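Long-range contacts in N-acetylglucosamine-specific lectin (Saxidomus purpuratus, PDB 6M5M), which binds N-acetylglucosamine beside a calcium ion and so probably recognises glycans that carry this sugar, as a C-type lectin: residues A[124-129]-A[136-141]; A[113-118]-A[131-136]. One frame throughout, in Å; residues are numbered along the deposited sequence.

In the fold
After strand 99-102 the chain runs through a long loop that holds 113-118, then enters strand 124-130, turns through 131-135 and comes back along strand 136-140. Interaction 1 closes that turn, pairing 124-129 with 136-141 as a beta hairpin. Interaction 2 reaches back across the incoming strand, setting the hairpin turn 131-136 against 113-118. The two therefore cross along the chain rather than nest, and they share Q136. A backbone hydrogen bond between G114 and W137 and a side-chain one between R117 and N138 join them directly. Together they tie the long loop to the hairpin of the four-stranded antiparallel sheet, and both touch the bound N-acetylglucosamine.

Interaction 1: A[124-129]-A[136-141]; sequences CMDYLN and QWNDHQ. With CA (calcium ion), chain E; NAG (2-acetamido-2-deoxy-beta-D-glucopyranose), chain D.
The hydroxyl of Y127 is held by two groups: W137 NE1 donates to Y127 OH at 2.9 Å, close to the indole plane, and D71 is its other partner. The two rings make an edge-to-face pair with planes at 81°, W137 CD1 lying over one face of the tyrosine. Paired across the strands, and each with CG anti to its own carbonyl carbon (chi1 -88° and -54°), the side chains run side by side. M125 meets W137 obliquely, its methyl CE 3.6 Å from W137 CE3.

These residues sit on one face of an antiparallel hairpin, in which C124 pairs with H140 and D126 with N138 through two backbone hydrogen bonds each. W137, N138 and D139 form the WND signature of C-type lectins, in which N138 binds the sugar and D139 the calcium. On the sheet face opposite W137, N138 ND2 donates to O3 of N-acetylglucosamine at 2.9 Å and only weakly to D126 OD1 at 3.4 Å. N138 OD1 accepts from both R117 NE and a calcium-bound water. H140 ND1 meets the same sugar O3 in the imidazole plane, 2.8 Å away, while the acetamide methyl C8 covers the ring centre.

D139 binds calcium through its O and OD2, Q141 through OE1, and D119 OD1 completes the protein ligands. Two calcium-bound waters bridge to the sugar, one to O4 and one to O3, and neither hydroxyl touches the metal.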
ATOM      1  N   CYS A 124     -10.664   4.367  24.206  1.00 35.03           N
ATOM      2  CA  CYS A 124     -10.596   3.925  22.790  1.00 34.68           C
ATOM      3  C   CYS A 124     -10.169   5.148  21.982  1.00 32.03           C
ATOM      4  O   CYS A 124     -10.391   6.266  22.469  1.00 38.49           O
ATOM      5  CB  CYS A 124     -11.911   3.367  22.287  1.00 35.67           C
ATOM      6  SG  CYS A 124     -13.352   4.235  22.946  1.00 48.10           S
ATOM      7  N   MET A 125      -9.626   4.941  20.788  1.00 35.49           N
ATOM      8  CA  MET A 125      -8.991   6.031  20.010  1.00 34.35           C
ATOM      9  C   MET A 125      -9.910   6.458  18.849  1.00 29.07           C
ATOM     10  O   MET A 125     -10.547   5.609  18.173  1.00 32.18           O
ATOM     11  CB  MET A 125      -7.631   5.572  19.466  1.00 37.31           C
ATOM     12  CG  MET A 125      -6.787   4.856  20.517  1.00 42.69           C
ATOM     13  SD  MET A 125      -5.171   4.172  19.926  1.00 42.59           S
ATOM     14  CE  MET A 125      -4.506   5.598  19.056  1.00 49.82           C
ATOM     15  N   ASP A 126      -9.851   7.743  18.577  1.00 35.36           N
ATOM     16  CA  ASP A 126     -10.559   8.316  17.423  1.00 36.74           C
ATOM     17  C   ASP A 126      -9.679   9.387  16.791  1.00 32.56           C
ATOM     18  O   ASP A 126      -8.757   9.849  17.437  1.00 34.07           O
ATOM     19  CB  ASP A 126     -11.904   8.929  17.823  1.00 35.26           C
ATOM     20  CG  ASP A 126     -11.860   9.970  18.924  1.00 32.94           C
ATOM     21  OD1 ASP A 126     -10.815  10.199  19.456  1.00 35.11           O
ATOM     22  OD2 ASP A 126     -12.898  10.528  19.224  1.00 37.62           O
ATOM     23  N   TYR A 127      -9.883   9.626  15.504  1.00 36.30           N
ATOM     24  CA  TYR A 127      -9.340  10.879  14.935  1.00 32.44           C
ATOM     25  C   TYR A 127     -10.318  11.947  15.429  1.00 33.63           C
ATOM     26  O   TYR A 127     -11.501  11.693  15.455  1.00 36.27           O
ATOM     27  CB  TYR A 127      -9.235  10.817  13.412  1.00 32.09           C
ATOM     28  CG  TYR A 127      -7.941  10.240  12.912  1.00 30.20           C
ATOM     29  CD1 TYR A 127      -6.836  11.033  12.700  1.00 34.92           C
ATOM     30  CD2 TYR A 127      -7.821   8.895  12.656  1.00 28.79           C
ATOM     31  CE1 TYR A 127      -5.644  10.511  12.240  1.00 35.38           C
ATOM     32  CE2 TYR A 127      -6.640   8.357  12.186  1.00 30.45           C
ATOM     33  CZ  TYR A 127      -5.547   9.165  11.978  1.00 32.37           C
ATOM     34  OH  TYR A 127      -4.384   8.634  11.528  1.00 36.83           O
ATOM     35  N   LEU A 128      -9.787  13.083  15.840  1.00 32.19           N
ATOM     36  CA  LEU A 128     -10.502  14.221  16.453  1.00 39.69           C
ATOM     37  C   LEU A 128     -10.044  15.519  15.787  1.00 39.54           C
ATOM     38  O   LEU A 128      -8.805  15.751  15.666  1.00 37.25           O
ATOM     39  CB  LEU A 128     -10.225  14.260  17.960  1.00 40.06           C
ATOM     40  CG  LEU A 128     -10.880  15.424  18.699  1.00 39.16           C
ATOM     41  CD1 LEU A 128     -12.389  15.310  18.651  1.00 40.25           C
ATOM     42  CD2 LEU A 128     -10.402  15.517  20.140  1.00 42.51           C
ATOM     43  N   ASN A 129     -11.014  16.296  15.296  1.00 37.13           N
ATOM     44  CA  ASN A 129     -10.771  17.666  14.785  1.00 37.60           C
ATOM     45  C   ASN A 129     -11.413  18.672  15.752  1.00 36.88           C
ATOM     46  O   ASN A 129     -12.597  19.002  15.556  1.00 37.35           O
ATOM     47  CB  ASN A 129     -11.287  17.793  13.351  1.00 39.99           C
ATOM     48  CG  ASN A 129     -10.962  19.170  12.820  1.00 37.80           C
ATOM     49  OD1 ASN A 129      -9.862  19.657  13.048  1.00 41.64           O
ATOM     50  ND2 ASN A 129     -11.867  19.762  12.062  1.00 47.03           N
ATOM     51  N   GLN A 136      -5.802  14.448  14.491  1.00 44.66           N
ATOM     52  CA  GLN A 136      -4.857  13.474  15.076  1.00 44.75           C
ATOM     53  C   GLN A 136      -5.605  12.539  16.044  1.00 46.04           C
ATOM     54  O   GLN A 136      -6.834  12.650  16.187  1.00 42.84           O
ATOM     55  CB  GLN A 136      -3.727  14.248  15.753  1.00 48.41           C
ATOM     56  CG  GLN A 136      -2.866  14.993  14.749  1.00 53.13           C
ATOM     57  CD  GLN A 136      -2.037  16.055  15.417  1.00 51.15           C
ATOM     58  OE1 GLN A 136      -2.548  17.027  15.970  1.00 53.73           O
ATOM     59  NE2 GLN A 136      -0.736  15.869  15.349  1.00 51.10           N
ATOM     60  N   TRP A 137      -4.883  11.618  16.669  1.00 44.40           N
ATOM     61  CA  TRP A 137      -5.455  10.612  17.605  1.00 42.50           C
ATOM     62  C   TRP A 137      -5.784  11.259  18.954  1.00 40.44           C
ATOM     63  O   TRP A 137      -4.983  12.070  19.457  1.00 36.18           O
ATOM     64  CB  TRP A 137      -4.485   9.448  17.787  1.00 42.49           C
ATOM     65  CG  TRP A 137      -4.035   8.805  16.521  1.00 45.43           C
ATOM     66  CD1 TRP A 137      -4.624   8.880  15.300  1.00 46.81           C
ATOM     67  CD2 TRP A 137      -2.910   7.917  16.369  1.00 45.73           C
ATOM     68  NE1 TRP A 137      -3.911   8.141  14.391  1.00 46.44           N
ATOM     69  CE2 TRP A 137      -2.863   7.533  15.012  1.00 43.09           C
ATOM     70  CE3 TRP A 137      -1.934   7.413  17.242  1.00 52.15           C
ATOM     71  CZ2 TRP A 137      -1.881   6.692  14.494  1.00 46.40           C
ATOM     72  CZ3 TRP A 137      -0.969   6.564  16.735  1.00 45.62           C
ATOM     73  CH2 TRP A 137      -0.956   6.198  15.380  1.00 47.90           C
ATOM     74  N   ASN A 138      -6.947  10.910  19.509  1.00 39.77           N
ATOM     75  CA  ASN A 138      -7.347  11.224  20.900  1.00 41.04           C
ATOM     76  C   ASN A 138      -7.844   9.919  21.525  1.00 38.34           C
ATOM     77  O   ASN A 138      -8.184   9.002  20.795  1.00 36.25           O
ATOM     78  CB  ASN A 138      -8.379  12.354  20.907  1.00 38.56           C
ATOM     79  CG  ASN A 138      -9.105  12.546  22.217  1.00 40.28           C
ATOM     80  OD1 ASN A 138      -8.574  13.178  23.133  1.00 40.20           O
ATOM     81  ND2 ASN A 138     -10.321  12.018  22.306  1.00 40.00           N
ATOM     82  N   ASP A 139      -7.775   9.850  22.849  1.00 39.64           N
ATOM     83  CA  ASP A 139      -8.369   8.784  23.689  1.00 41.67           C
ATOM     84  C   ASP A 139      -9.649   9.339  24.312  1.00 32.89           C
ATOM     85  O   ASP A 139      -9.587  10.473  24.874  1.00 37.30           O
ATOM     86  CB  ASP A 139      -7.404   8.356  24.803  1.00 44.43           C
ATOM     87  CG  ASP A 139      -7.074   9.478  25.776  1.00 41.07           C
ATOM     88  OD1 ASP A 139      -6.351  10.415  25.362  1.00 36.79           O
ATOM     89  OD2 ASP A 139      -7.603   9.426  26.906  1.00 41.24           O
ATOM     90  N   HIS A 140     -10.739   8.594  24.166  1.00 35.71           N
ATOM     91  CA  HIS A 140     -12.082   8.843  24.753  1.00 34.90           C
ATOM     92  C   HIS A 140     -12.359   7.745  25.787  1.00 41.28           C
ATOM     93  O   HIS A 140     -12.093   6.593  25.449  1.00 38.88           O
ATOM     94  CB  HIS A 140     -13.171   8.854  23.644  1.00 31.32           C
ATOM     95  CG  HIS A 140     -14.431   9.506  24.111  1.00 31.81           C
ATOM     96  ND1 HIS A 140     -14.428  10.858  24.513  1.00 29.49           N
ATOM     97  CD2 HIS A 140     -15.681   9.053  24.315  1.00 29.13           C
ATOM     98  CE1 HIS A 140     -15.627  11.172  24.931  1.00 27.88           C
ATOM     99  NE2 HIS A 140     -16.430  10.115  24.778  1.00 34.23           N
ATOM    100  N   GLN A 141     -12.948   8.056  26.944  1.00 41.09           N
ATOM    101  CA  GLN A 141     -13.137   7.049  28.029  1.00 41.50           C
ATOM    102  C   GLN A 141     -14.565   6.482  28.031  1.00 45.55           C
ATOM    103  O   GLN A 141     -14.867   5.702  28.947  1.00 48.19           O
ATOM    104  CB  GLN A 141     -12.738   7.655  29.373  1.00 42.80           C
ATOM    105  CG  GLN A 141     -11.244   7.539  29.680  1.00 42.60           C
ATOM    106  CD  GLN A 141     -10.358   8.112  28.597  1.00 40.17           C
ATOM    107  OE1 GLN A 141     -10.509   9.265  28.197  1.00 44.94           O
ATOM    108  NE2 GLN A 141      -9.381   7.344  28.154  1.00 39.33           N
TER
HETATM  109 CA    CA E 203      -9.388  11.037  27.097  1.00 44.41          CA
HETATM  110  C1  NAG D 202     -13.755  15.742  23.142  1.00 42.11           C
HETATM  111  C2  NAG D 202     -13.411  14.338  22.697  1.00 40.20           C
HETATM  112  C3  NAG D 202     -12.838  14.009  24.085  1.00 36.11           C
HETATM  113  C4  NAG D 202     -11.713  14.949  24.356  1.00 34.97           C
HETATM  114  C5  NAG D 202     -12.044  16.427  24.113  1.00 37.89           C
HETATM  115  C6  NAG D 202     -10.792  17.245  24.291  1.00 38.93           C
HETATM  116  C7  NAG D 202     -14.393  12.501  21.474  1.00 34.90           C
HETATM  117  C8  NAG D 202     -15.626  11.774  21.227  1.00 36.03           C
HETATM  118  N2  NAG D 202     -14.543  13.568  22.290  1.00 37.23           N
HETATM  119  O1  NAG D 202     -15.042  16.189  23.080  1.00 40.42           O
HETATM  120  O3  NAG D 202     -12.349  12.692  24.225  1.00 34.90           O
HETATM  121  O4  NAG D 202     -11.233  14.855  25.727  1.00 36.89           O
HETATM  122  O5  NAG D 202     -12.679  16.572  22.814  1.00 40.27           O
HETATM  123  O6  NAG D 202      -9.924  16.960  23.218  1.00 42.40           O
HETATM  124  O7  NAG D 202     -13.333  12.143  20.955  1.00 34.48           O
HETATM  125  O   HOH W   1      -9.221  13.035  25.735  1.00 39.55           O
HETATM  126  O   HOH W   2     -11.755  11.590  26.847  1.00 40.96           O
HETATM  127  O   HOH W   3      -9.599  11.680  29.215  1.00 44.76           O

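Interaction 2: A[113-118]-A[131-136]; sequences WGPNRP and KEIVWQ. With NAG (2-acetamido-2-deoxy-beta-D-glucopyranose), chain D.
G114 opens a type II turn that ends at R117, and its CA passes 4.9 Å from the CA of Q136, with no hydrogen bond joining 113-118 to 131-136. The absence of a side chain at G114 makes room for I133 CG2 and for Q136, whose CB is 3.6 Å from G114 N. The extended Q136 side chain crosses P115 at about a right angle, its OE1 3.6 Å from P115 CD. The same proline carbon lies 3.5 Å from E132 O.

Further along the turn, R117 bends at chi2 (-64°) and crosses I133, whose CD1 lies over one face of the guanidinium, 3.7 Å from R117 NH2. R117 precedes a cis proline, P118, in the long loop of the C-type lectin fold, where relatives carry EPN or QPD; here the sequence is R117-P118-D119. At the guanidinium edge, R117 NH2 donates to O6 of N-acetylglucosamine at 2.9 Å, and NH1 donates to N116 O at 3.0 Å from above the carbonyl plane. With NE bonded to N138, the flat group is fixed in its rotation. I133 CD1 lies 3.5 Å from the same sugar O6. W135 and Q136 form a G1 beta bulge opposite L128, where the turn re-enters the sheet.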
ATOM      1  N   TRP A 113      -0.530  10.674  17.804  1.00 43.50           N
ATOM      2  CA  TRP A 113      -1.301  11.359  18.881  1.00 44.99           C
ATOM      3  C   TRP A 113      -1.289  12.874  18.694  1.00 46.68           C
ATOM      4  O   TRP A 113      -0.262  13.451  18.303  1.00 45.18           O
ATOM      5  CB  TRP A 113      -0.778  11.023  20.275  1.00 44.17           C
ATOM      6  CG  TRP A 113      -0.911   9.573  20.602  1.00 47.05           C
ATOM      7  CD1 TRP A 113       0.043   8.611  20.459  1.00 47.03           C
ATOM      8  CD2 TRP A 113      -2.082   8.908  21.106  1.00 48.98           C
ATOM      9  NE1 TRP A 113      -0.452   7.391  20.836  1.00 50.77           N
ATOM     10  CE2 TRP A 113      -1.753   7.541  21.250  1.00 48.92           C
ATOM     11  CE3 TRP A 113      -3.370   9.330  21.450  1.00 48.70           C
ATOM     12  CZ2 TRP A 113      -2.656   6.599  21.739  1.00 46.10           C
ATOM     13  CZ3 TRP A 113      -4.271   8.388  21.905  1.00 51.48           C
ATOM     14  CH2 TRP A 113      -3.919   7.045  22.052  1.00 47.03           C
ATOM     15  N   GLY A 114      -2.411  13.503  19.018  1.00 47.27           N
ATOM     16  CA  GLY A 114      -2.499  14.965  19.072  1.00 45.56           C
ATOM     17  C   GLY A 114      -1.793  15.459  20.322  1.00 47.96           C
ATOM     18  O   GLY A 114      -1.520  14.643  21.206  1.00 46.27           O
ATOM     19  N   PRO A 115      -1.501  16.778  20.422  1.00 48.58           N
ATOM     20  CA  PRO A 115      -0.816  17.329  21.594  1.00 49.80           C
ATOM     21  C   PRO A 115      -1.513  16.909  22.897  1.00 52.24           C
ATOM     22  O   PRO A 115      -2.702  17.131  22.996  1.00 46.54           O
ATOM     23  CB  PRO A 115      -0.857  18.840  21.357  1.00 52.69           C
ATOM     24  CG  PRO A 115      -0.893  18.973  19.831  1.00 50.66           C
ATOM     25  CD  PRO A 115      -1.766  17.806  19.398  1.00 52.27           C
ATOM     26  N   ASN A 116      -0.756  16.215  23.763  1.00 45.80           N
ATOM     27  CA  ASN A 116      -1.073  15.816  25.165  1.00 55.56           C
ATOM     28  C   ASN A 116      -2.041  14.637  25.183  1.00 46.90           C
ATOM     29  O   ASN A 116      -2.904  14.574  26.081  1.00 53.22           O
ATOM     30  CB  ASN A 116      -1.574  16.987  26.003  1.00 57.71           C
ATOM     31  CG  ASN A 116      -0.482  18.007  26.203  1.00 65.34           C
ATOM     32  OD1 ASN A 116      -0.558  19.111  25.669  1.00 67.26           O
ATOM     33  ND2 ASN A 116       0.555  17.612  26.921  1.00 54.96           N
ATOM     34  N   ARG A 117      -1.881  13.729  24.235  1.00 49.99           N
ATOM     35  CA  ARG A 117      -2.759  12.541  24.151  1.00 51.55           C
ATOM     36  C   ARG A 117      -1.884  11.290  24.112  1.00 51.37           C
ATOM     37  O   ARG A 117      -0.857  11.339  23.460  1.00 50.72           O
ATOM     38  CB  ARG A 117      -3.686  12.660  22.943  1.00 49.36           C
ATOM     39  CG  ARG A 117      -4.630  13.845  23.033  1.00 49.09           C
ATOM     40  CD  ARG A 117      -5.601  13.724  24.185  1.00 49.06           C
ATOM     41  NE  ARG A 117      -6.609  14.758  24.193  1.00 48.46           N
ATOM     42  CZ  ARG A 117      -6.473  15.907  24.813  1.00 48.73           C
ATOM     43  NH1 ARG A 117      -5.369  16.158  25.476  1.00 49.94           N
ATOM     44  NH2 ARG A 117      -7.428  16.805  24.772  1.00 49.85           N
ATOM     45  N   PRO A 118      -2.235  10.184  24.797  1.00 52.15           N
ATOM     46  CA  PRO A 118      -3.501  10.036  25.506  1.00 47.71           C
ATOM     47  C   PRO A 118      -3.443  10.691  26.889  1.00 55.60           C
ATOM     48  O   PRO A 118      -2.428  10.639  27.508  1.00 53.69           O
ATOM     49  CB  PRO A 118      -3.572   8.524  25.679  1.00 49.90           C
ATOM     50  CG  PRO A 118      -2.156   8.168  25.947  1.00 52.65           C
ATOM     51  CD  PRO A 118      -1.404   9.008  24.950  1.00 50.88           C
ATOM     52  N   LYS A 131     -10.144  21.936  18.739  1.00 46.09           N
ATOM     53  CA  LYS A 131      -9.099  22.758  19.398  1.00 51.38           C
ATOM     54  C   LYS A 131      -7.727  22.387  18.814  1.00 46.76           C
ATOM     55  O   LYS A 131      -7.592  22.422  17.595  1.00 49.70           O
ATOM     56  CB  LYS A 131      -9.149  22.508  20.907  1.00 52.65           C
ATOM     57  CG  LYS A 131     -10.516  22.637  21.545  1.00 58.51           C
ATOM     58  CD  LYS A 131     -10.631  21.841  22.842  1.00 58.22           C
ATOM     59  CE  LYS A 131     -11.193  22.660  23.986  1.00 60.36           C
ATOM     60  NZ  LYS A 131     -12.128  23.717  23.520  1.00 55.72           N
ATOM     61  N   GLU A 132      -6.800  21.911  19.652  1.00 55.97           N
ATOM     62  CA  GLU A 132      -5.361  21.681  19.330  1.00 54.45           C
ATOM     63  C   GLU A 132      -5.191  20.376  18.549  1.00 56.39           C
ATOM     64  O   GLU A 132      -4.043  20.088  18.125  1.00 48.77           O
ATOM     65  CB  GLU A 132      -4.494  21.558  20.589  1.00 55.69           C
ATOM     66  CG  GLU A 132      -4.889  22.459  21.742  1.00 67.49           C
ATOM     67  CD  GLU A 132      -5.159  23.903  21.351  1.00 72.50           C
ATOM     68  OE1 GLU A 132      -6.156  24.477  21.853  1.00 84.60           O
ATOM     69  OE2 GLU A 132      -4.382  24.448  20.540  1.00 75.64           O
ATOM     70  N   ILE A 133      -6.249  19.572  18.422  1.00 50.35           N
ATOM     71  CA  ILE A 133      -6.160  18.250  17.740  1.00 45.14           C
ATOM     72  C   ILE A 133      -6.777  18.419  16.353  1.00 43.49           C
ATOM     73  O   ILE A 133      -8.006  18.405  16.238  1.00 39.23           O
ATOM     74  CB  ILE A 133      -6.765  17.125  18.606  1.00 45.04           C
ATOM     75  CG1 ILE A 133      -6.141  17.129  20.013  1.00 53.99           C
ATOM     76  CG2 ILE A 133      -6.610  15.765  17.924  1.00 49.64           C
ATOM     77  CD1 ILE A 133      -7.117  17.320  21.155  1.00 57.04           C
ATOM     78  N   VAL A 134      -5.917  18.642  15.366  1.00 43.74           N
ATOM     79  CA  VAL A 134      -6.286  18.884  13.946  1.00 49.71           C
ATOM     80  C   VAL A 134      -6.185  17.550  13.223  1.00 46.54           C
ATOM     81  O   VAL A 134      -5.205  17.362  12.477  1.00 47.47           O
ATOM     82  CB  VAL A 134      -5.384  19.949  13.292  1.00 53.78           C
ATOM     83  CG1 VAL A 134      -5.757  20.167  11.830  1.00 54.73           C
ATOM     84  CG2 VAL A 134      -5.448  21.244  14.073  1.00 55.30           C
ATOM     85  N   TRP A 135      -7.177  16.685  13.435  1.00 39.63           N
ATOM     86  CA  TRP A 135      -7.308  15.349  12.811  1.00 42.19           C
ATOM     87  C   TRP A 135      -6.070  14.523  13.181  1.00 45.29           C
ATOM     88  O   TRP A 135      -5.375  13.985  12.263  1.00 38.56           O
ATOM     89  CB  TRP A 135      -7.535  15.440  11.299  1.00 42.22           C
ATOM     90  CG  TRP A 135      -8.897  15.868  10.873  1.00 44.55           C
ATOM     91  CD1 TRP A 135      -9.169  16.927  10.058  1.00 43.88           C
ATOM     92  CD2 TRP A 135     -10.166  15.286  11.216  1.00 43.08           C
ATOM     93  NE1 TRP A 135     -10.514  17.044   9.870  1.00 46.01           N
ATOM     94  CE2 TRP A 135     -11.155  16.051  10.562  1.00 46.99           C
ATOM     95  CE3 TRP A 135     -10.575  14.222  12.024  1.00 42.37           C
ATOM     96  CZ2 TRP A 135     -12.515  15.775  10.676  1.00 41.11           C
ATOM     97  CZ3 TRP A 135     -11.922  13.956  12.144  1.00 42.73           C
ATOM     98  CH2 TRP A 135     -12.880  14.710  11.470  1.00 47.29           C
ATOM     99  N   GLN A 136      -5.802  14.448  14.491  1.00 44.66           N
ATOM    100  CA  GLN A 136      -4.857  13.474  15.076  1.00 44.75           C
ATOM    101  C   GLN A 136      -5.605  12.539  16.044  1.00 46.04           C
ATOM    102  O   GLN A 136      -6.834  12.650  16.187  1.00 42.84           O
ATOM    103  CB  GLN A 136      -3.727  14.248  15.753  1.00 48.41           C
ATOM    104  CG  GLN A 136      -2.866  14.993  14.749  1.00 53.13           C
ATOM    105  CD  GLN A 136      -2.037  16.055  15.417  1.00 51.15           C
ATOM    106  OE1 GLN A 136      -2.548  17.027  15.970  1.00 53.73           O
ATOM    107  NE2 GLN A 136      -0.736  15.869  15.349  1.00 51.10           N
TER
HETATM  108  C1  NAG D 202     -13.755  15.742  23.142  1.00 42.11           C
HETATM  109  C2  NAG D 202     -13.411  14.338  22.697  1.00 40.20           C
HETATM  110  C3  NAG D 202     -12.838  14.009  24.085  1.00 36.11           C
HETATM  111  C4  NAG D 202     -11.713  14.949  24.356  1.00 34.97           C
HETATM  112  C5  NAG D 202     -12.044  16.427  24.113  1.00 37.89           C
HETATM  113  C6  NAG D 202     -10.792  17.245  24.291  1.00 38.93           C
HETATM  114  C7  NAG D 202     -14.393  12.501  21.474  1.00 34.90           C
HETATM  115  C8  NAG D 202     -15.626  11.774  21.227  1.00 36.03           C
HETATM  116  N2  NAG D 202     -14.543  13.568  22.290  1.00 37.23           N
HETATM  117  O1  NAG D 202     -15.042  16.189  23.080  1.00 40.42           O
HETATM  118  O3  NAG D 202     -12.349  12.692  24.225  1.00 34.90           O
HETATM  119  O4  NAG D 202     -11.233  14.855  25.727  1.00 36.89           O
HETATM  120  O5  NAG D 202     -12.679  16.572  22.814  1.00 40.27           O
HETATM  121  O6  NAG D 202      -9.924  16.960  23.218  1.00 42.40           O
HETATM  122  O7  NAG D 202     -13.333  12.143  20.955  1.00 34.48           O